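Long-range contacts in surface glycoprotein (Trypanosoma brucei, PDB 5KLH), which probably serves as a sensor on the surface of the insect-stage parasite, this chain being the bilobed ectodomain of a transmembrane protein: residues 30-35 with 76-81; 39-44 with 57-62; 160-165 with 200-205. All coordinates share one frame; numbering follows the deposited sequence.

Contact 1: 30-35 with 76-81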
loop_
_atom_site.group_PDB
_atom_site.type_symbol
_atom_site.label_atom_id
_atom_site.label_comp_id
_atom_site.label_asym_id
_atom_site.label_seq_id
_atom_site.Cartn_x
_atom_site.Cartn_y
_atom_site.Cartn_z
ATOM N N THR A 30 -18.435 5.702 12.915
ATOM C CA THR A 30 -18.977 4.447 13.405
ATOM C C THR A 30 -19.739 3.777 12.273
ATOM O O THR A 30 -20.049 4.423 11.266
ATOM C CB THR A 30 -19.919 4.673 14.572
ATOM O OG1 THR A 30 -20.835 5.710 14.189
ATOM C CG2 THR A 30 -19.138 5.099 15.813
ATOM N N GLY A 31 -20.066 2.500 12.446
ATOM C CA GLY A 31 -20.781 1.758 11.426
ATOM C C GLY A 31 -20.295 0.322 11.364
ATOM O O GLY A 31 -19.923 -0.258 12.389
ATOM N N THR A 32 -20.296 -0.255 10.166
ATOM C CA THR A 32 -19.883 -1.649 9.992
ATOM C C THR A 32 -19.015 -1.859 8.763
ATOM O O THR A 32 -19.096 -1.108 7.792
ATOM C CB THR A 32 -21.094 -2.609 9.879
ATOM O OG1 THR A 32 -21.995 -2.123 8.875
ATOM C CG2 THR A 32 -21.833 -2.735 11.204
ATOM N N PHE A 33 -18.191 -2.900 8.823
ATOM C CA PHE A 33 -17.487 -3.429 7.667
ATOM C C PHE A 33 -18.029 -4.836 7.454
ATOM O O PHE A 33 -17.823 -5.700 8.298
ATOM C CB PHE A 33 -15.967 -3.469 7.880
ATOM C CG PHE A 33 -15.301 -2.113 7.902
ATOM C CD1 PHE A 33 -14.939 -1.479 6.718
ATOM C CD2 PHE A 33 -14.992 -1.500 9.106
ATOM C CE1 PHE A 33 -14.303 -0.231 6.742
ATOM C CE2 PHE A 33 -14.358 -0.264 9.133
ATOM C CZ PHE A 33 -14.007 0.365 7.962
ATOM N N SER A 34 -18.721 -5.056 6.339
ATOM C CA SER A 34 -19.361 -6.338 6.062
ATOM C C SER A 34 -20.077 -6.869 7.313
ATOM O O SER A 34 -19.851 -8.014 7.732
ATOM C CB SER A 34 -18.335 -7.353 5.552
ATOM O OG SER A 34 -17.815 -6.922 4.302
ATOM N N ASP A 35 -20.903 -5.998 7.895
ATOM C CA ASP A 35 -21.741 -6.281 9.061
ATOM C C ASP A 35 -20.970 -6.486 10.363
ATOM O O ASP A 35 -21.575 -6.785 11.397
ATOM C CB ASP A 35 -22.618 -7.497 8.790
ATOM C CG ASP A 35 -23.433 -7.342 7.538
ATOM O OD1 ASP A 35 -24.115 -6.303 7.408
ATOM O OD2 ASP A 35 -23.357 -8.238 6.673
ATOM N N LYS A 76 -17.808 -4.681 2.472
ATOM C CA LYS A 76 -18.845 -3.674 2.294
ATOM C C LYS A 76 -18.725 -2.603 3.362
ATOM O O LYS A 76 -18.969 -2.848 4.547
ATOM C CB LYS A 76 -20.225 -4.337 2.316
ATOM C CG LYS A 76 -20.303 -5.458 1.288
ATOM C CD LYS A 76 -21.703 -6.031 1.127
ATOM C CE LYS A 76 -21.692 -7.122 0.061
ATOM N NZ LYS A 76 -23.053 -7.639 -0.268
ATOM N N VAL A 77 -18.306 -1.420 2.935
ATOM C CA VAL A 77 -18.025 -0.335 3.858
ATOM C C VAL A 77 -19.309 0.445 4.096
ATOM O O VAL A 77 -19.870 1.019 3.169
ATOM C CB VAL A 77 -16.927 0.579 3.292
ATOM C CG1 VAL A 77 -16.583 1.685 4.264
ATOM C CG2 VAL A 77 -15.712 -0.254 2.921
ATOM N N ASN A 78 -19.796 0.416 5.330
ATOM C CA ASN A 78 -21.009 1.138 5.701
ATOM C C ASN A 78 -20.738 1.987 6.943
ATOM O O ASN A 78 -21.129 1.639 8.067
ATOM C CB ASN A 78 -22.169 0.163 5.932
ATOM C CG ASN A 78 -23.511 0.868 6.009
ATOM O OD1 ASN A 78 -23.593 2.097 5.879
ATOM N ND2 ASN A 78 -24.572 0.094 6.212
ATOM N N ILE A 79 -20.066 3.110 6.716
ATOM C CA ILE A 79 -19.557 3.963 7.775
ATOM C C ILE A 79 -20.290 5.291 7.734
ATOM O O ILE A 79 -20.440 5.892 6.667
ATOM C CB ILE A 79 -18.048 4.178 7.618
ATOM C CG1 ILE A 79 -17.320 2.836 7.771
ATOM C CG2 ILE A 79 -17.520 5.191 8.634
ATOM C CD1 ILE A 79 -17.359 2.263 9.217
ATOM N N ASN A 80 -20.772 5.722 8.894
ATOM C CA ASN A 80 -21.438 7.011 9.047
ATOM C C ASN A 80 -20.608 8.126 8.407
ATOM O O ASN A 80 -19.414 8.244 8.682
ATOM C CB ASN A 80 -21.678 7.279 10.542
ATOM C CG ASN A 80 -22.452 8.547 10.800
ATOM O OD1 ASN A 80 -23.490 8.793 10.183
ATOM N ND2 ASN A 80 -21.954 9.363 11.725
ATOM N N THR A 81 -21.262 8.900 7.532
ATOM C CA THR A 81 -20.725 10.047 6.787
ATOM C C THR A 81 -19.850 9.656 5.587
ATOM O O THR A 81 -19.391 10.526 4.860
ATOM C CB THR A 81 -19.911 11.060 7.696
ATOM O OG1 THR A 81 -18.608 10.546 8.016
ATOM C CG2 THR A 81 -20.673 11.405 8.975
HETATM O O HOH W 1 -21.350 -3.308 6.551
#
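Phe33 and Val77 sit side by side on one face of an antiparallel strand pair, where Phe33 CE1 approaches Val77 CG1 at 3.9 Å. Farther round the ring, Ile79 CD1 comes within 3.9 Å of Phe33 CE2; both aliphatic groups come at the ring obliquely. On the other face Thr32 and Asn78 run alongside each other, Thr32 OG1 lying 3.7 Å from Asn78 CB. Gly31 CA lies 3.4 Å from Asn78 O, a CA-H...O contact.

The backbone fixes this register. Thr32 and Asn78 exchange two hydrogen bonds, Thr32 N to Asn78 O being 2.9 Å, flanked by Asn80 N to Thr30 O and the nearly straight Ser34 N to Lys76 O. The chain turns at Ser34, whose hydroxyl, turned beside its own backbone N (chi1 -65°), accepts from Lys76 N at 2.9 Å and also bonds to Val74 O. A water links Thr32 OG1, Asp35 N and Lys76 O across this end, while Asn80 ND2 bonds to Ser28 O at the other.

The strand axes are 4.7 Å apart at 170°, the geometry of regular antiparallel pairing: the short strand 31-33 joins 72-79 to 36-47 in the mixed sheet, with Phe33 directed into the hydrophobic interior.

Contact 2: 39-44 with 57-62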
loop_
_atom_site.group_PDB
_atom_site.type_symbol
_atom_site.label_atom_id
_atom_site.label_comp_id
_atom_site.label_asym_id
_atom_site.label_seq_id
_atom_site.Cartn_x
_atom_site.Cartn_y
_atom_site.Cartn_z
ATOM N N THR A 39 -14.823 0.285 14.859
ATOM C CA THR A 39 -14.377 1.017 16.023
ATOM C C THR A 39 -13.425 2.098 15.570
ATOM O O THR A 39 -12.460 1.799 14.884
ATOM C CB THR A 39 -13.660 0.091 17.034
ATOM O OG1 THR A 39 -14.526 -0.992 17.394
ATOM C CG2 THR A 39 -13.256 0.863 18.282
ATOM N N VAL A 40 -13.700 3.345 15.935
ATOM C CA VAL A 40 -12.776 4.429 15.642
ATOM C C VAL A 40 -11.564 4.331 16.555
ATOM O O VAL A 40 -11.702 4.245 17.778
ATOM C CB VAL A 40 -13.452 5.807 15.818
ATOM C CG1 VAL A 40 -12.445 6.944 15.595
ATOM C CG2 VAL A 40 -14.603 5.927 14.856
ATOM N N ARG A 41 -10.378 4.355 15.948
ATOM C CA ARG A 41 -9.124 4.185 16.659
ATOM C C ARG A 41 -8.273 5.424 16.530
ATOM O O ARG A 41 -8.092 5.951 15.432
ATOM C CB ARG A 41 -8.338 2.989 16.105
ATOM C CG ARG A 41 -9.004 1.640 16.252
ATOM C CD ARG A 41 -8.867 1.106 17.643
ATOM N NE ARG A 41 -9.475 -0.213 17.810
ATOM C CZ ARG A 41 -9.688 -0.761 19.003
ATOM N NH1 ARG A 41 -9.349 -0.087 20.091
ATOM N NH2 ARG A 41 -10.241 -1.961 19.116
ATOM N N ARG A 42 -7.727 5.883 17.647
ATOM C CA ARG A 42 -6.792 6.994 17.621
ATOM C C ARG A 42 -5.392 6.481 17.952
ATOM O O ARG A 42 -5.146 6.005 19.063
ATOM C CB ARG A 42 -7.243 8.083 18.597
ATOM C CG ARG A 42 -8.590 8.712 18.220
ATOM C CD ARG A 42 -9.349 9.280 19.423
ATOM N NE ARG A 42 -10.295 8.321 20.001
ATOM C CZ ARG A 42 -10.188 7.786 21.216
ATOM N NH1 ARG A 42 -11.100 6.923 21.645
ATOM N NH2 ARG A 42 -9.177 8.112 22.007
ATOM N N GLN A 43 -4.486 6.554 16.977
ATOM C CA GLN A 43 -3.122 6.070 17.148
ATOM C C GLN A 43 -2.168 7.258 17.117
ATOM O O GLN A 43 -2.545 8.378 16.732
ATOM C CB GLN A 43 -2.749 5.048 16.058
ATOM C CG GLN A 43 -2.719 5.628 14.611
ATOM C CD GLN A 43 -2.351 4.596 13.533
ATOM O OE1 GLN A 43 -1.952 3.471 13.855
ATOM N NE2 GLN A 43 -2.485 4.981 12.241
ATOM N N SER A 44 -0.935 7.021 17.538
ATOM C CA SER A 44 0.088 8.050 17.475
ATOM C C SER A 44 1.256 7.525 16.687
ATOM O O SER A 44 1.731 6.414 16.934
ATOM C CB SER A 44 0.533 8.476 18.887
ATOM O OG SER A 44 -0.500 9.191 19.540
ATOM N N TYR A 57 -8.333 6.287 12.410
ATOM C CA TYR A 57 -8.971 5.445 11.405
ATOM C C TYR A 57 -10.138 4.702 12.046
ATOM O O TYR A 57 -10.259 4.657 13.266
ATOM C CB TYR A 57 -7.958 4.468 10.794
ATOM C CG TYR A 57 -7.260 3.572 11.792
ATOM C CD1 TYR A 57 -6.093 3.983 12.419
ATOM C CD2 TYR A 57 -7.754 2.306 12.084
ATOM C CE1 TYR A 57 -5.450 3.166 13.335
ATOM C CE2 TYR A 57 -7.116 1.486 12.990
ATOM C CZ TYR A 57 -5.964 1.925 13.610
ATOM O OH TYR A 57 -5.328 1.108 14.509
ATOM N N THR A 58 -11.012 4.131 11.238
ATOM C CA THR A 58 -12.012 3.232 11.792
ATOM C C THR A 58 -11.747 1.825 11.252
ATOM O O THR A 58 -11.263 1.665 10.121
ATOM C CB THR A 58 -13.435 3.723 11.491
ATOM O OG1 THR A 58 -14.368 2.989 12.281
ATOM C CG2 THR A 58 -13.787 3.559 10.012
ATOM N N GLU A 59 -11.999 0.809 12.078
ATOM C CA GLU A 59 -11.542 -0.547 11.757
ATOM C C GLU A 59 -12.479 -1.635 12.235
ATOM O O GLU A 59 -13.220 -1.452 13.196
ATOM C CB GLU A 59 -10.149 -0.809 12.354
ATOM C CG GLU A 59 -10.086 -0.769 13.892
ATOM C CD GLU A 59 -10.485 -2.081 14.563
ATOM O OE1 GLU A 59 -10.787 -2.058 15.782
ATOM O OE2 GLU A 59 -10.484 -3.138 13.890
ATOM N N ALA A 60 -12.413 -2.777 11.565
ATOM C CA ALA A 60 -13.055 -3.976 12.045
ATOM C C ALA A 60 -12.300 -5.160 11.477
ATOM O O ALA A 60 -11.674 -5.051 10.418
ATOM C CB ALA A 60 -14.540 -4.004 11.641
ATOM N N THR A 61 -12.337 -6.276 12.197
ATOM C CA THR A 61 -11.768 -7.530 11.709
ATOM C C THR A 61 -12.876 -8.324 11.034
ATOM O O THR A 61 -13.879 -8.663 11.664
ATOM C CB THR A 61 -11.146 -8.343 12.849
ATOM O OG1 THR A 61 -10.086 -7.583 13.435
ATOM C CG2 THR A 61 -10.578 -9.657 12.330
ATOM N N VAL A 62 -12.712 -8.577 9.738
ATOM C CA VAL A 62 -13.722 -9.268 8.959
ATOM C C VAL A 62 -13.323 -10.717 8.756
ATOM O O VAL A 62 -12.247 -10.993 8.247
ATOM C CB VAL A 62 -13.924 -8.593 7.584
ATOM C CG1 VAL A 62 -14.959 -9.338 6.788
ATOM C CG2 VAL A 62 -14.346 -7.139 7.776
HETATM O O HOH W 2 -14.200 -3.037 15.325
HETATM O O HOH W 3 -11.686 -3.890 17.175
HETATM O O HOH W 4 -2.614 0.815 13.080
#
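Arg41 meets both Tyr57 and Glu59, and four backbone hydrogen bonds set the pairing that brings them together. Thr39 pairs with Glu59 and Arg41 with Tyr57 as antiparallel hydrogen-bonded pairs, the straightest bond being Arg41 N to Tyr57 O, 2.7 Å with an N-H...O angle of 177°. Between them Val40 and Thr58 form a non-hydrogen-bonded pair with CA atoms 4.1 Å apart.

The ionic interaction centres on Glu59 OE1, which Arg41 NE reaches at 3.0 Å. The oxygen lies close to the guanidinium plane and is met on its anti side, but well tilted out of the carboxylate plane; a second, weak bond comes from Arg41 NH2. Both side chains bend at chi2, folding their ends toward each other. One water bridges Arg41 NH2 and Glu59 OE1, another Thr39 OG1 and Glu59 O, consistent with solvent access on this side, where Arg41 is exposed. Thr39 CG2 lies over one face of the guanidinium.

Nonpolar contact comes from the aliphatic part of Arg41. Its CB rests over one face of the Tyr57 ring, 3.8 Å from the centroid, in a CH-pi contact. Gln43 instead meets the ring edge: its CD is 3.4 Å from Tyr57 CE1, with amide and ring planes 68° apart. A water joins Gln43 OE1 to Tyr57 OH, and Gln43 NE2 is held by Ser55 OG.

These residues belong to the hairpin of strands 36-47 and 51-63. Strand 197-204 pairs with the latter on its other side and brings the Tyr203 ring against Tyr57, while Thr58 packs on Phe33 of strand 31-33 and its OG1 hydrogen-bonds to Trp29 O.

Contact 3: 160-165 with 200-205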
loop_
_atom_site.group_PDB
_atom_site.type_symbol
_atom_site.label_atom_id
_atom_site.label_comp_id
_atom_site.label_asym_id
_atom_site.label_seq_id
_atom_site.Cartn_x
_atom_site.Cartn_y
_atom_site.Cartn_z
ATOM N N LEU A 160 -8.084 1.123 3.430
ATOM C CA LEU A 160 -8.975 1.831 2.522
ATOM C C LEU A 160 -8.909 3.313 2.824
ATOM O O LEU A 160 -8.570 3.690 3.946
ATOM C CB LEU A 160 -10.413 1.317 2.661
ATOM C CG LEU A 160 -10.592 -0.187 2.466
ATOM C CD1 LEU A 160 -12.025 -0.633 2.771
ATOM C CD2 LEU A 160 -10.240 -0.554 1.040
ATOM N N VAL A 161 -9.210 4.147 1.830
ATOM C CA VAL A 161 -9.134 5.597 2.014
ATOM C C VAL A 161 -10.386 6.307 1.522
ATOM O O VAL A 161 -10.892 6.037 0.422
ATOM C CB VAL A 161 -7.881 6.179 1.295
ATOM C CG1 VAL A 161 -7.703 7.654 1.598
ATOM C CG2 VAL A 161 -6.626 5.432 1.714
ATOM N N ALA A 162 -10.892 7.208 2.358
ATOM C CA ALA A 162 -12.006 8.078 1.971
ATOM C C ALA A 162 -11.539 9.515 1.811
ATOM O O ALA A 162 -10.682 9.982 2.558
ATOM C CB ALA A 162 -13.130 8.011 3.005
ATOM N N ALA A 163 -12.128 10.206 0.842
ATOM C CA ALA A 163 -11.882 11.622 0.568
ATOM C C ALA A 163 -13.124 12.457 0.853
ATOM O O ALA A 163 -14.250 11.979 0.694
ATOM C CB ALA A 163 -11.473 11.812 -0.874
ATOM N N SER A 164 -12.927 13.705 1.253
ATOM C CA SER A 164 -14.058 14.627 1.373
ATOM C C SER A 164 -14.799 14.765 0.050
ATOM O O SER A 164 -14.182 14.802 -1.014
ATOM C CB SER A 164 -13.590 16.008 1.829
ATOM O OG SER A 164 -12.956 15.932 3.084
ATOM N N ASP A 165 -16.122 14.837 0.111
ATOM C CA ASP A 165 -16.870 15.324 -1.039
ATOM C C ASP A 165 -16.890 16.856 -0.929
ATOM O O ASP A 165 -16.153 17.438 -0.122
ATOM C CB ASP A 165 -18.280 14.719 -1.106
ATOM C CG ASP A 165 -19.085 14.918 0.175
ATOM O OD1 ASP A 165 -18.704 15.758 1.007
ATOM O OD2 ASP A 165 -20.123 14.236 0.337
ATOM N N VAL A 200 -9.542 -4.610 8.534
ATOM C CA VAL A 200 -9.845 -3.550 7.586
ATOM C C VAL A 200 -9.726 -2.218 8.303
ATOM O O VAL A 200 -10.320 -2.041 9.372
ATOM C CB VAL A 200 -11.252 -3.691 7.001
ATOM C CG1 VAL A 200 -11.498 -2.584 5.980
ATOM C CG2 VAL A 200 -11.420 -5.060 6.370
ATOM N N GLN A 201 -8.927 -1.307 7.743
ATOM C CA GLN A 201 -8.768 0.033 8.300
ATOM C C GLN A 201 -9.122 1.101 7.276
ATOM O O GLN A 201 -8.586 1.111 6.157
ATOM C CB GLN A 201 -7.323 0.247 8.799
ATOM C CG GLN A 201 -6.891 -0.775 9.853
ATOM C CD GLN A 201 -5.468 -0.574 10.352
ATOM O OE1 GLN A 201 -4.800 0.394 9.994
ATOM N NE2 GLN A 201 -5.002 -1.496 11.194
ATOM N N LEU A 202 -10.012 2.014 7.658
ATOM C CA LEU A 202 -10.403 3.104 6.764
ATOM C C LEU A 202 -9.836 4.425 7.283
ATOM O O LEU A 202 -10.128 4.838 8.411
ATOM C CB LEU A 202 -11.934 3.179 6.624
ATOM C CG LEU A 202 -12.492 4.351 5.815
ATOM C CD1 LEU A 202 -12.192 4.180 4.335
ATOM C CD2 LEU A 202 -13.990 4.540 6.042
ATOM N N TYR A 203 -8.985 5.048 6.465
ATOM C CA TYR A 203 -8.385 6.355 6.740
ATOM C C TYR A 203 -9.049 7.449 5.940
ATOM O O TYR A 203 -9.674 7.189 4.891
ATOM C CB TYR A 203 -6.891 6.354 6.391
ATOM C CG TYR A 203 -6.061 5.521 7.323
ATOM C CD1 TYR A 203 -5.956 4.156 7.142
ATOM C CD2 TYR A 203 -5.386 6.105 8.393
ATOM C CE1 TYR A 203 -5.198 3.374 8.021
ATOM C CE2 TYR A 203 -4.632 5.343 9.266
ATOM C CZ TYR A 203 -4.546 3.976 9.074
ATOM O OH TYR A 203 -3.797 3.197 9.941
ATOM N N SER A 204 -8.872 8.687 6.388
ATOM C CA SER A 204 -9.191 9.825 5.534
ATOM C C SER A 204 -7.932 10.211 4.756
ATOM O O SER A 204 -6.817 9.967 5.221
ATOM C CB SER A 204 -9.731 11.012 6.345
ATOM O OG SER A 204 -8.730 11.589 7.170
ATOM N N GLU A 205 -8.122 10.772 3.563
ATOM C CA GLU A 205 -7.017 11.174 2.699
ATOM C C GLU A 205 -5.988 12.052 3.383
ATOM O O GLU A 205 -4.800 11.941 3.104
ATOM C CB GLU A 205 -7.532 11.930 1.459
ATOM C CG GLU A 205 -8.041 11.068 0.359
ATOM C CD GLU A 205 -8.275 11.854 -0.922
ATOM O OE1 GLU A 205 -8.544 13.085 -0.854
ATOM O OE2 GLU A 205 -8.230 11.230 -1.993
HETATM O O HOH W 5 -10.139 14.618 1.019
#
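Parallel pairing of strands 145-164 and 197-204 gives the mixed sheet its parallel connection here, with Leu160, Val161 and Ala162 opposite Leu202, Tyr203 and Ser204. The local axes approach to 4.5 Å and diverge by 28°. Leu160 donates to Gln201 O and accepts from Tyr203 N; Ala162 likewise donates to Tyr203 O, at 2.8 Å, and accepts from Glu205 N. Each of these two residues thus bonds to partners on either side of the residue it faces, the usual parallel pattern.

On the buried Leu160 face, Leu202 CD1 packs 3.8 Å from Leu160 CB, and Leu160 CD1 reaches Val200 CG1 at the same separation. Leu202 CG stands anti to its N (chi1 175°), and CD1 bends back across the strand gap. On the opposite face Val161 CG1 meets Glu205 CG at 3.6 Å, the two side chains crossing nearly at right angles.

Along strand 197-204, Tyr203 OH donates to Gln201 OE1 at 3.0 Å. At the Glu205 end a water takes the Ser164 N-H and donates to Glu205 OE1, while Ser173 OG bonds to Glu205 OE2. The Leu160 and Ala162 bonds therefore lie among buried residues, aliphatic on the Leu160 face and with the Tyr203 ring on the other, whereas the Glu205 end is hydrated.

The three contacts belong to one mixed sheet, and their centres are about 12 Å from one another. Contacts 2 and 3 share a strand boundary: Thr58 O lies 2.8 Å from Leu202 N and Ala60 O 2.9 Å from Val200 N, both probable hydrogen bonds. Contact 1 approaches both by packing. Phe33 CD2 is 3.6 Å from Ala60 CB, and Phe33 CD1 is 3.7 Å from Val200 CG1, placing this ring against strands 51-63 and 197-204, which pair with each other. Val77 CG2 adds a 3.7 Å approach to Leu160 CD1. The curled sheet thus gathers these side chains into a shared hydrophobic interior, whereas the Arg41-Glu59 salt bridge of contact 2 lies on the solvent-facing side.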